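Local coordinates for solute-binding periplasmic protein of iron/siderophore ABC transporter (Yersinia pestis, PDB 6B2Y) that probably binds chelated iron in the periplasm and hands it to an ABC transporter for uptake, as solute-binding proteins of siderophore systems do, at residues 163-168 with 236-241; 222-227 with 274-279; 342-347 with 358-363. One frame throughout, in Å; residues are numbered along the deposited sequence.

Contact 1: 163-168 with 236-241; sequences DFRNSP and KGNMGD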
ATOM      1  N   ASP A 163      10.917  -3.658  -0.775  1.00 14.97           N
ATOM      2  CA  ASP A 163       9.702  -4.462  -0.863  1.00 16.03           C
ATOM      3  C   ASP A 163       8.734  -4.092   0.255  1.00 15.47           C
ATOM      4  O   ASP A 163       9.070  -4.215   1.442  1.00 15.72           O
ATOM      5  CB  ASP A 163       9.988  -5.961  -0.788  1.00 17.52           C
ATOM      6  CG  ASP A 163       8.700  -6.784  -0.811  1.00 18.05           C
ATOM      7  OD1 ASP A 163       7.882  -6.575  -1.727  1.00 17.80           O
ATOM      8  OD2 ASP A 163       8.501  -7.612   0.107  1.00 20.93           O
ATOM      9  N   PHE A 164       7.529  -3.675  -0.145  1.00 16.44           N
ATOM     10  CA  PHE A 164       6.363  -3.517   0.721  1.00 16.69           C
ATOM     11  C   PHE A 164       5.210  -4.393   0.269  1.00 19.83           C
ATOM     12  O   PHE A 164       4.118  -4.321   0.855  1.00 18.57           O
ATOM     13  CB  PHE A 164       5.890  -2.054   0.735  1.00 15.48           C
ATOM     14  CG  PHE A 164       6.954  -1.083   1.124  1.00 15.25           C
ATOM     15  CD1 PHE A 164       7.381  -1.002   2.446  1.00 16.95           C
ATOM     16  CD2 PHE A 164       7.544  -0.259   0.160  1.00 16.45           C
ATOM     17  CE1 PHE A 164       8.350  -0.102   2.822  1.00 14.51           C
ATOM     18  CE2 PHE A 164       8.521   0.640   0.522  1.00 16.37           C
ATOM     19  CZ  PHE A 164       8.932   0.716   1.852  1.00 19.45           C
ATOM     20  N   ARG A 165       5.420  -5.215  -0.756  1.00 18.96           N
ATOM     21  CA  ARG A 165       4.347  -5.913  -1.448  1.00 19.45           C
ATOM     22  C   ARG A 165       4.379  -7.416  -1.228  1.00 16.03           C
ATOM     23  O   ARG A 165       3.346  -8.023  -0.938  1.00 19.01           O
ATOM     24  CB  ARG A 165       4.429  -5.621  -2.957  1.00 20.47           C
ATOM     25  CG  ARG A 165       3.090  -5.854  -3.696  1.00 23.52           C
ATOM     26  CD  ARG A 165       3.280  -5.914  -5.219  1.00 26.54           C
ATOM     27  NE  ARG A 165       4.311  -6.893  -5.538  1.00 35.02           N
ATOM     28  CZ  ARG A 165       5.449  -6.609  -6.157  1.00 34.86           C
ATOM     29  NH1 ARG A 165       5.684  -5.367  -6.571  1.00 36.11           N
ATOM     30  NH2 ARG A 165       6.337  -7.574  -6.380  1.00 31.91           N
ATOM     31  N   ASN A 166       5.544  -8.045  -1.397  1.00 19.21           N
ATOM     32  CA  ASN A 166       5.616  -9.499  -1.304  1.00 19.09           C
ATOM     33  C   ASN A 166       5.427  -9.960   0.132  1.00 17.99           C
ATOM     34  O   ASN A 166       4.546 -10.774   0.439  1.00 21.80           O
ATOM     35  CB  ASN A 166       6.958  -9.992  -1.846  1.00 20.98           C
ATOM     36  CG  ASN A 166       7.119  -9.715  -3.324  1.00 21.61           C
ATOM     37  OD1 ASN A 166       6.164  -9.348  -3.997  1.00 22.31           O
ATOM     38  ND2 ASN A 166       8.333  -9.911  -3.845  1.00 25.44           N
ATOM     39  N   SER A 167       6.262  -9.455   1.034  1.00 18.77           N
ATOM     40  CA  SER A 167       6.218  -9.846   2.439  1.00 18.74           C
ATOM     41  C   SER A 167       6.329  -8.605   3.305  1.00 19.56           C
ATOM     42  O   SER A 167       7.391  -8.323   3.874  1.00 21.03           O
ATOM     43  CB  SER A 167       7.342 -10.839   2.741  1.00 23.16           C
ATOM     44  OG  SER A 167       7.418 -11.798   1.683  1.00 27.82           O
ATOM     45  N   PRO A 168       5.244  -7.839   3.444  1.00 19.65           N
ATOM     46  CA  PRO A 168       5.333  -6.612   4.253  1.00 18.17           C
ATOM     47  C   PRO A 168       5.610  -6.872   5.723  1.00 18.68           C
ATOM     48  O   PRO A 168       6.193  -6.004   6.381  1.00 20.64           O
ATOM     49  CB  PRO A 168       3.969  -5.931   4.037  1.00 20.71           C
ATOM     50  CG  PRO A 168       3.060  -6.991   3.514  1.00 19.27           C
ATOM     51  CD  PRO A 168       3.926  -7.979   2.783  1.00 20.12           C
ATOM     52  N   LYS A 236       0.349 -16.213   0.869  1.00 28.25           N
ATOM     53  CA  LYS A 236       1.455 -16.197   1.835  1.00 23.43           C
ATOM     54  C   LYS A 236       2.281 -14.918   1.691  1.00 26.33           C
ATOM     55  O   LYS A 236       3.435 -14.922   1.244  1.00 25.14           O
ATOM     56  CB  LYS A 236       2.335 -17.427   1.656  1.00 25.74           C
ATOM     57  CG  LYS A 236       1.584 -18.749   1.674  1.00 31.04           C
ATOM     58  CD  LYS A 236       2.346 -19.771   0.821  1.00 33.17           C
ATOM     59  CE  LYS A 236       2.114 -21.181   1.322  1.00 36.09           C
ATOM     60  NZ  LYS A 236       0.741 -21.611   0.975  1.00 37.92           N
ATOM     61  N   GLY A 237       1.673 -13.807   2.109  1.00 24.47           N
ATOM     62  CA  GLY A 237       2.299 -12.509   2.027  1.00 16.89           C
ATOM     63  C   GLY A 237       1.272 -11.458   1.659  1.00 21.46           C
ATOM     64  O   GLY A 237       0.070 -11.680   1.795  1.00 17.79           O
ATOM     65  N   ASN A 238       1.775 -10.314   1.198  1.00 18.85           N
ATOM     66  CA  ASN A 238       0.959  -9.127   0.941  1.00 18.65           C
ATOM     67  C   ASN A 238      -0.073  -8.914   2.047  1.00 17.26           C
ATOM     68  O   ASN A 238       0.272  -9.027   3.224  1.00 19.34           O
ATOM     69  CB  ASN A 238       0.314  -9.234  -0.429  1.00 19.74           C
ATOM     70  CG  ASN A 238      -0.190  -7.883  -0.940  1.00 18.66           C
ATOM     71  OD1 ASN A 238      -1.389  -7.646  -0.960  1.00 19.23           O
ATOM     72  ND2 ASN A 238       0.725  -6.993  -1.320  1.00 19.01           N
ATOM     73  N   MET A 239      -1.339  -8.613   1.699  1.00 17.81           N
ATOM     74  CA  MET A 239      -2.306  -8.292   2.731  1.00 18.37           C
ATOM     75  C   MET A 239      -2.619  -9.490   3.614  1.00 19.18           C
ATOM     76  O   MET A 239      -3.131  -9.301   4.722  1.00 19.48           O
ATOM     77  CB  MET A 239      -3.586  -7.734   2.089  1.00 18.55           C
ATOM     78  CG  MET A 239      -3.392  -6.371   1.452  1.00 19.01           C
ATOM     79  SD  MET A 239      -4.829  -5.359   1.825  1.00 23.22           S
ATOM     80  CE  MET A 239      -4.685  -3.946   0.720  1.00 22.34           C
ATOM     81  N   GLY A 240      -2.304 -10.708   3.154  1.00 17.18           N
ATOM     82  CA  GLY A 240      -2.325 -11.859   4.044  1.00 20.91           C
ATOM     83  C   GLY A 240      -1.512 -11.631   5.303  1.00 21.16           C
ATOM     84  O   GLY A 240      -1.906 -12.049   6.396  1.00 20.29           O
ATOM     85  N   ASP A 241      -0.361 -10.954   5.170  1.00 18.94           N
ATOM     86  CA  ASP A 241       0.437 -10.609   6.344  1.00 21.00           C
ATOM     87  C   ASP A 241      -0.359  -9.756   7.327  1.00 23.80           C
ATOM     88  O   ASP A 241      -0.202  -9.889   8.550  1.00 19.45           O
ATOM     89  CB  ASP A 241       1.711  -9.860   5.917  1.00 19.54           C
ATOM     90  CG  ASP A 241       2.790 -10.786   5.381  1.00 22.31           C
ATOM     91  OD1 ASP A 241       2.563 -12.019   5.346  1.00 21.77           O
ATOM     92  OD2 ASP A 241       3.875 -10.279   5.007  1.00 20.21           O
TER
HETATM   93  O   HOH W   1       5.623 -13.931   2.569  1.00 26.37           O

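Contact 2: 222-227 with 274-279; sequences LRAGAS and DIYIAS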
ATOM      1  N   LEU A 222      -8.942  -8.532  -3.345  1.00 24.00           N
ATOM      2  CA  LEU A 222      -8.198  -7.357  -3.783  1.00 23.86           C
ATOM      3  C   LEU A 222      -8.777  -6.794  -5.084  1.00 23.55           C
ATOM      4  O   LEU A 222      -9.081  -7.533  -6.020  1.00 24.95           O
ATOM      5  CB  LEU A 222      -6.726  -7.707  -3.973  1.00 25.31           C
ATOM      6  CG  LEU A 222      -6.031  -8.163  -2.694  1.00 21.03           C
ATOM      7  CD1 LEU A 222      -4.632  -8.730  -3.009  1.00 26.19           C
ATOM      8  CD2 LEU A 222      -5.931  -6.995  -1.714  1.00 23.80           C
ATOM      9  N   ARG A 223      -8.878  -5.468  -5.141  1.00 25.64           N
ATOM     10  CA  ARG A 223      -9.471  -4.780  -6.291  1.00 25.66           C
ATOM     11  C   ARG A 223     -10.816  -5.389  -6.657  1.00 25.24           C
ATOM     12  O   ARG A 223     -11.094  -5.677  -7.823  1.00 22.96           O
ATOM     13  CB  ARG A 223      -8.513  -4.763  -7.473  1.00 28.80           C
ATOM     14  CG  ARG A 223      -7.116  -4.284  -7.096  1.00 28.22           C
ATOM     15  CD  ARG A 223      -6.127  -4.433  -8.240  1.00 37.66           C
ATOM     16  NE  ARG A 223      -6.042  -5.811  -8.711  1.00 45.98           N
ATOM     17  CZ  ARG A 223      -6.317  -6.180  -9.959  1.00 55.03           C
ATOM     18  NH1 ARG A 223      -6.214  -7.455 -10.317  1.00 58.34           N
ATOM     19  NH2 ARG A 223      -6.694  -5.268 -10.852  1.00 53.89           N
ATOM     20  N   ALA A 224     -11.635  -5.625  -5.633  1.00 23.76           N
ATOM     21  CA  ALA A 224     -12.912  -6.306  -5.787  1.00 27.44           C
ATOM     22  C   ALA A 224     -13.772  -5.635  -6.847  1.00 25.46           C
ATOM     23  O   ALA A 224     -13.944  -4.411  -6.840  1.00 25.13           O
ATOM     24  CB  ALA A 224     -13.647  -6.316  -4.454  1.00 26.34           C
ATOM     25  N   GLY A 225     -14.313  -6.451  -7.745  1.00 29.81           N
ATOM     26  CA  GLY A 225     -15.251  -5.986  -8.743  1.00 32.88           C
ATOM     27  C   GLY A 225     -14.635  -5.247  -9.904  1.00 37.28           C
ATOM     28  O   GLY A 225     -15.369  -4.825 -10.801  1.00 38.35           O
ATOM     29  N   ALA A 226     -13.312  -5.094  -9.928  1.00 39.92           N
ATOM     30  CA  ALA A 226     -12.669  -4.310 -10.974  1.00 41.23           C
ATOM     31  C   ALA A 226     -12.385  -5.132 -12.226  1.00 54.09           C
ATOM     32  O   ALA A 226     -12.560  -4.632 -13.343  1.00 57.56           O
ATOM     33  CB  ALA A 226     -11.370  -3.695 -10.442  1.00 39.95           C
ATOM     34  N   SER A 227     -11.976  -6.383 -12.058  1.00 54.41           N
ATOM     35  CA  SER A 227     -11.482  -7.207 -13.148  1.00 60.65           C
ATOM     36  C   SER A 227     -12.564  -8.194 -13.595  1.00 66.18           C
ATOM     37  O   SER A 227     -13.678  -8.232 -13.058  1.00 62.24           O
ATOM     38  CB  SER A 227     -10.190  -7.905 -12.709  1.00 64.74           C
ATOM     39  OG  SER A 227      -9.462  -8.428 -13.812  1.00 73.32           O
ATOM     40  N   ASP A 274     -15.741 -16.167   7.811  1.00 24.49           N
ATOM     41  CA  ASP A 274     -16.436 -15.390   8.832  1.00 30.09           C
ATOM     42  C   ASP A 274     -16.512 -13.914   8.458  1.00 30.06           C
ATOM     43  O   ASP A 274     -17.516 -13.245   8.738  1.00 26.01           O
ATOM     44  CB  ASP A 274     -15.741 -15.539  10.181  1.00 24.68           C
ATOM     45  CG  ASP A 274     -15.790 -16.955  10.707  1.00 33.01           C
ATOM     46  OD1 ASP A 274     -16.780 -17.668  10.422  1.00 31.02           O
ATOM     47  OD2 ASP A 274     -14.837 -17.348  11.421  1.00 33.23           O
ATOM     48  N   ILE A 275     -15.457 -13.392   7.829  1.00 25.78           N
ATOM     49  CA  ILE A 275     -15.294 -11.966   7.564  1.00 27.70           C
ATOM     50  C   ILE A 275     -14.901 -11.783   6.104  1.00 26.93           C
ATOM     51  O   ILE A 275     -14.089 -12.547   5.572  1.00 24.21           O
ATOM     52  CB  ILE A 275     -14.232 -11.355   8.505  1.00 27.76           C
ATOM     53  CG1 ILE A 275     -14.738 -11.359   9.947  1.00 28.96           C
ATOM     54  CG2 ILE A 275     -13.833  -9.946   8.068  1.00 26.69           C
ATOM     55  CD1 ILE A 275     -13.711 -10.923  10.957  1.00 31.71           C
ATOM     56  N   TYR A 276     -15.483 -10.769   5.452  1.00 25.56           N
ATOM     57  CA  TYR A 276     -15.201 -10.448   4.057  1.00 23.82           C
ATOM     58  C   TYR A 276     -14.635  -9.039   3.978  1.00 23.56           C
ATOM     59  O   TYR A 276     -15.187  -8.109   4.576  1.00 24.59           O
ATOM     60  CB  TYR A 276     -16.460 -10.558   3.178  1.00 25.12           C
ATOM     61  CG  TYR A 276     -16.260  -9.977   1.789  1.00 22.60           C
ATOM     62  CD1 TYR A 276     -15.743 -10.750   0.764  1.00 23.44           C
ATOM     63  CD2 TYR A 276     -16.581  -8.657   1.516  1.00 24.76           C
ATOM     64  CE1 TYR A 276     -15.546 -10.230  -0.502  1.00 28.45           C
ATOM     65  CE2 TYR A 276     -16.382  -8.118   0.244  1.00 27.47           C
ATOM     66  CZ  TYR A 276     -15.877  -8.913  -0.757  1.00 25.64           C
ATOM     67  OH  TYR A 276     -15.670  -8.397  -2.016  1.00 29.23           O
ATOM     68  N   ILE A 277     -13.528  -8.886   3.246  1.00 23.99           N
ATOM     69  CA  ILE A 277     -12.883  -7.596   3.032  1.00 24.27           C
ATOM     70  C   ILE A 277     -12.714  -7.393   1.537  1.00 21.39           C
ATOM     71  O   ILE A 277     -12.241  -8.295   0.837  1.00 26.07           O
ATOM     72  CB  ILE A 277     -11.503  -7.506   3.722  1.00 23.97           C
ATOM     73  CG1 ILE A 277     -11.598  -7.894   5.193  1.00 25.66           C
ATOM     74  CG2 ILE A 277     -10.944  -6.089   3.612  1.00 21.20           C
ATOM     75  CD1 ILE A 277     -10.263  -7.760   5.929  1.00 26.65           C
ATOM     76  N   ALA A 278     -13.069  -6.202   1.055  1.00 21.69           N
ATOM     77  CA  ALA A 278     -12.795  -5.792  -0.315  1.00 24.67           C
ATOM     78  C   ALA A 278     -11.769  -4.665  -0.309  1.00 19.54           C
ATOM     79  O   ALA A 278     -11.831  -3.773   0.536  1.00 23.20           O
ATOM     80  CB  ALA A 278     -14.079  -5.314  -1.018  1.00 23.29           C
ATOM     81  N   SER A 279     -10.826  -4.693  -1.245  1.00 20.72           N
ATOM     82  CA  SER A 279      -9.920  -3.562  -1.421  1.00 20.67           C
ATOM     83  C   SER A 279     -10.271  -2.815  -2.697  1.00 20.29           C
ATOM     84  O   SER A 279     -10.755  -3.402  -3.669  1.00 25.76           O
ATOM     85  CB  SER A 279      -8.436  -3.974  -1.477  1.00 20.30           C
ATOM     86  OG  SER A 279      -8.039  -4.353  -2.785  1.00 23.25           O
TER
HETATM   87  O   HOH W   2     -12.584  -2.532  -5.689  1.00 28.27           O

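Contact 3: 342-347 with 358-363; sequences AIQSFA and LDPKKT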
ATOM      1  N   ALA A 342      -3.748  -0.298   7.798  1.00 18.26           N
ATOM      2  CA  ALA A 342      -4.583  -1.443   7.460  1.00 20.37           C
ATOM      3  C   ALA A 342      -4.511  -2.514   8.540  1.00 21.27           C
ATOM      4  O   ALA A 342      -5.521  -3.156   8.863  1.00 22.94           O
ATOM      5  CB  ALA A 342      -4.163  -2.021   6.106  1.00 22.17           C
ATOM      6  N   ILE A 343      -3.324  -2.737   9.108  1.00 19.22           N
ATOM      7  CA  ILE A 343      -3.208  -3.736  10.169  1.00 17.90           C
ATOM      8  C   ILE A 343      -4.111  -3.383  11.342  1.00 22.43           C
ATOM      9  O   ILE A 343      -4.832  -4.244  11.878  1.00 20.68           O
ATOM     10  CB  ILE A 343      -1.746  -3.875  10.607  1.00 17.76           C
ATOM     11  CG1 ILE A 343      -0.905  -4.450   9.462  1.00 19.09           C
ATOM     12  CG2 ILE A 343      -1.645  -4.739  11.849  1.00 22.14           C
ATOM     13  CD1 ILE A 343       0.600  -4.253   9.724  1.00 17.08           C
ATOM     14  N   GLN A 344      -4.114  -2.108  11.732  1.00 21.60           N
ATOM     15  CA  GLN A 344      -4.937  -1.665  12.856  1.00 20.65           C
ATOM     16  C   GLN A 344      -6.418  -1.741  12.514  1.00 23.74           C
ATOM     17  O   GLN A 344      -7.235  -2.145  13.355  1.00 21.67           O
ATOM     18  CB  GLN A 344      -4.558  -0.243  13.270  1.00 21.34           C
ATOM     19  CG  GLN A 344      -3.222  -0.123  13.982  1.00 20.00           C
ATOM     20  CD  GLN A 344      -3.005   1.268  14.538  1.00 19.19           C
ATOM     21  OE1 GLN A 344      -3.756   2.200  14.227  1.00 24.80           O
ATOM     22  NE2 GLN A 344      -1.990   1.421  15.352  1.00 19.84           N
ATOM     23  N   SER A 345      -6.788  -1.355  11.288  1.00 21.89           N
ATOM     24  CA  SER A 345      -8.193  -1.428  10.888  1.00 21.98           C
ATOM     25  C   SER A 345      -8.685  -2.871  10.866  1.00 24.63           C
ATOM     26  O   SER A 345      -9.785  -3.165  11.351  1.00 26.44           O
ATOM     27  CB  SER A 345      -8.393  -0.780   9.515  1.00 23.00           C
ATOM     28  OG  SER A 345      -8.307   0.629   9.609  1.00 27.00           O
ATOM     29  N   PHE A 346      -7.884  -3.791  10.313  1.00 22.15           N
ATOM     30  CA  PHE A 346      -8.260  -5.204  10.329  1.00 19.20           C
ATOM     31  C   PHE A 346      -8.502  -5.686  11.754  1.00 23.58           C
ATOM     32  O   PHE A 346      -9.515  -6.337  12.041  1.00 23.88           O
ATOM     33  CB  PHE A 346      -7.176  -6.072   9.683  1.00 20.14           C
ATOM     34  CG  PHE A 346      -7.102  -5.961   8.190  1.00 18.23           C
ATOM     35  CD1 PHE A 346      -7.754  -4.924   7.517  1.00 23.76           C
ATOM     36  CD2 PHE A 346      -6.362  -6.869   7.456  1.00 18.45           C
ATOM     37  CE1 PHE A 346      -7.669  -4.819   6.145  1.00 20.84           C
ATOM     38  CE2 PHE A 346      -6.261  -6.767   6.085  1.00 23.26           C
ATOM     39  CZ  PHE A 346      -6.939  -5.731   5.418  1.00 19.78           C
ATOM     40  N   ALA A 347      -7.560  -5.398  12.651  1.00 20.28           N
ATOM     41  CA  ALA A 347      -7.655  -5.888  14.025  1.00 24.71           C
ATOM     42  C   ALA A 347      -8.911  -5.365  14.711  1.00 25.42           C
ATOM     43  O   ALA A 347      -9.613  -6.115  15.402  1.00 26.01           O
ATOM     44  CB  ALA A 347      -6.418  -5.472  14.811  1.00 24.82           C
ATOM     45  N   LEU A 358      -8.565   1.596  20.434  1.00 34.35           N
ATOM     46  CA  LEU A 358      -7.672   1.794  19.298  1.00 33.81           C
ATOM     47  C   LEU A 358      -8.407   2.542  18.195  1.00 28.99           C
ATOM     48  O   LEU A 358      -9.485   2.120  17.771  1.00 33.59           O
ATOM     49  CB  LEU A 358      -7.158   0.447  18.781  1.00 30.49           C
ATOM     50  CG  LEU A 358      -6.257   0.444  17.533  1.00 26.89           C
ATOM     51  CD1 LEU A 358      -4.994   1.185  17.843  1.00 27.40           C
ATOM     52  CD2 LEU A 358      -5.966  -0.974  17.073  1.00 29.33           C
ATOM     53  N   ASP A 359      -7.810   3.632  17.718  1.00 32.56           N
ATOM     54  CA  ASP A 359      -8.414   4.492  16.699  1.00 29.19           C
ATOM     55  C   ASP A 359      -7.443   4.678  15.536  1.00 30.19           C
ATOM     56  O   ASP A 359      -6.560   5.555  15.596  1.00 28.19           O
ATOM     57  CB  ASP A 359      -8.796   5.842  17.296  1.00 33.61           C
ATOM     58  CG  ASP A 359      -9.430   6.779  16.279  1.00 37.43           C
ATOM     59  OD1 ASP A 359      -9.558   6.408  15.091  1.00 31.69           O
ATOM     60  OD2 ASP A 359      -9.812   7.900  16.687  1.00 43.57           O
ATOM     61  N   PRO A 360      -7.585   3.892  14.464  1.00 28.85           N
ATOM     62  CA  PRO A 360      -6.722   4.087  13.287  1.00 27.18           C
ATOM     63  C   PRO A 360      -6.758   5.498  12.730  1.00 28.16           C
ATOM     64  O   PRO A 360      -5.761   5.945  12.148  1.00 25.58           O
ATOM     65  CB  PRO A 360      -7.282   3.083  12.276  1.00 25.08           C
ATOM     66  CG  PRO A 360      -7.917   2.026  13.116  1.00 30.15           C
ATOM     67  CD  PRO A 360      -8.456   2.714  14.329  1.00 27.85           C
ATOM     68  N   LYS A 361      -7.876   6.218  12.889  1.00 31.18           N
ATOM     69  CA  LYS A 361      -7.923   7.590  12.395  1.00 30.32           C
ATOM     70  C   LYS A 361      -6.927   8.472  13.137  1.00 26.22           C
ATOM     71  O   LYS A 361      -6.259   9.319  12.531  1.00 28.99           O
ATOM     72  CB  LYS A 361      -9.349   8.149  12.509  1.00 34.64           C
ATOM     73  CG  LYS A 361     -10.324   7.529  11.520  1.00 38.22           C
ATOM     74  CD  LYS A 361     -11.753   7.563  12.036  1.00 47.17           C
ATOM     75  CE  LYS A 361     -12.749   7.647  10.887  1.00 45.76           C
ATOM     76  NZ  LYS A 361     -13.388   8.993  10.788  1.00 48.83           N
ATOM     77  N   LYS A 362      -6.799   8.288  14.451  1.00 30.45           N
ATOM     78  CA  LYS A 362      -5.785   9.044  15.173  1.00 29.80           C
ATOM     79  C   LYS A 362      -4.376   8.613  14.768  1.00 27.55           C
ATOM     80  O   LYS A 362      -3.469   9.449  14.668  1.00 26.84           O
ATOM     81  CB  LYS A 362      -5.992   8.908  16.682  1.00 34.33           C
ATOM     82  CG  LYS A 362      -4.962   9.662  17.525  1.00 37.04           C
ATOM     83  CD  LYS A 362      -4.731  11.111  17.056  1.00 44.30           C
ATOM     84  CE  LYS A 362      -6.006  11.965  17.093  1.00 47.33           C
ATOM     85  NZ  LYS A 362      -5.864  13.164  16.204  1.00 43.34           N
ATOM     86  N   THR A 363      -4.164   7.316  14.538  1.00 27.00           N
ATOM     87  CA  THR A 363      -2.859   6.879  14.047  1.00 23.56           C
ATOM     88  C   THR A 363      -2.501   7.591  12.752  1.00 24.22           C
ATOM     89  O   THR A 363      -1.369   8.063  12.582  1.00 24.93           O
ATOM     90  CB  THR A 363      -2.852   5.368  13.835  1.00 24.12           C
ATOM     91  OG1 THR A 363      -3.221   4.724  15.056  1.00 23.96           O
ATOM     92  CG2 THR A 363      -1.470   4.890  13.403  1.00 23.37           C
TER

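Contact 1: 163-168 with 236-241
Asn238 ND2 meets the carbonyl oxygen of Arg165 at 2.8 Å, in a bond that is nearly straight (165° at the hydrogen), arrives on a lone pair and lies almost in the amide plane. With CG anti to the backbone N (chi1 -163°), the Asn238 amide is carried out toward Arg165, whose CG packs 3.5 Å from ND2. The next carbonyl of the loop, Asn166 O, accepts from the backbone N of Asn238 (2.9 Å), which lies above the carbonyl plane. Gly237 brings its CA to 3.3 Å from Asn166 O, a CA-H...O contact on the same oxygen. The two segments join the lobes of a periplasmic binding protein: 163-168 leads from strand 159-162 of one sheet into helix 168-182, while 236-241 opens helix 239-245 of the other lobe. The turn at 163-168 is shaped from within by the Asp163 carboxylate, whose OD1 accepts from the backbone N of Arg165 (Asx turn) and of Asn166 (Asx motif), and whose OD2 accepts from that of Ser167. Asp241 sends OD2 to the Pro168 ring, 3.2 Å from CD, and the same oxygen accepts from Leu169 N at the start of helix 168-182. A water bridges Ser167 OG and Lys236 O.

Contact 2: 222-227 with 274-279
The 222-227 loop meets the C-terminal end of strand 275-280 through a few residues, with Leu222 opposite Ser279 (CA atoms 4.8 Å apart) and Ala224 opposite Ala278. Ala224 N donates to Ser279 O at 3.1 Å, entering nearly along the C=O axis although the angle at the hydrogen is only 139°. A water donates to both Ser279 O and Ala224 O, closing a second bridge between the backbones. The Ser279 hydroxyl forms the shorter link, with OG accepting from Arg223 N at 2.7 Å. Its chi1 of 85° places OG between the backbone N and carbonyl carbon of its own residue, where it faces the loop and also bonds to ND1 of His331. Leu222 CD2 lies against the same serine, 3.5 Å from OG. On the other side of the contact Ala224 CB packs on Ala278 CB at 3.6 Å, with Tyr276 OH 3.8 Å from the same Ala224 CB; that hydroxyl is hydrogen-bonded to Glu221. Strands 217-221 and 275-280 are parallel neighbours in the sheet of the C-terminal lobe, and the loop leaving the C-terminal end of the first rests on that of the second, where the alpha/beta lobes of periplasmic binding proteins carry their loops.

Contact 3: 342-347 with 358-363
Helix 340-350 faces the start of helix 360-371 across a short connection, with the CA atoms of Gln344 and Pro360 6.0 Å apart, the closest pair of CA atoms between the two segments. Gln344 supplies most of the first helix's share of the contact. Its CG stands anti to the carbonyl carbon (chi1 -72°) and the chain beyond is extended, which delivers the amide past Pro360 to the side chain of Thr363 coming from the opposite direction. There OE1 accepts from Thr363 OG1 at 2.7 Å; the hydroxyl sits in the carbonyl plane on a lone pair, with a C=O...donor angle of 120°. Thr363 CB and CG2 also lie against this oxygen, CB at 3.3 Å. The other end of the amide is used as well, for NE2 donates to Asn199 O of helix 186-207. Leu358 crosses the glutamine at about a right angle: CD1 rests 3.9 Å from Gln344 CD, while CD2 touches its CB. The Pro360 ring, which begins helix 360-371 directly after the N-cap Asp359, fills the other part of the interface, its CB 3.8 Å from Ser345 OG, whose polar partner is Leu341 O one turn back in its own helix. Trp381 of strand 381-383 packs against both Ser345 and Pro360. The buried Gln344 amide thus has a partner at each end, Thr363 at the oxygen and Asn199 at the nitrogen, which should fix the orientation of its flat group and ties three helices together without a formal charge, while leucine and proline supply the apolar packing around it.

Overall arrangement
From the N terminus the chain first builds the lobe whose sheet ends with strand 159-162, and the loop after it enters contact 1. Helices 168-182 and 186-207 and strand 217-221 follow before 222-227 opens contact 2; only then does 236-241 close contact 1, so these two contacts cross. Contact 2 closes at strand 275-280. Contact 3 comes later, in series with both, and closes the short loop between helices 340-350 and 360-371. Contact 1 joins the two lobes, whereas contacts 2 and 3 lie within the second. All three meet through side chains: Met239 packs on Leu222 and on Phe346, and Phe346 on Ile277.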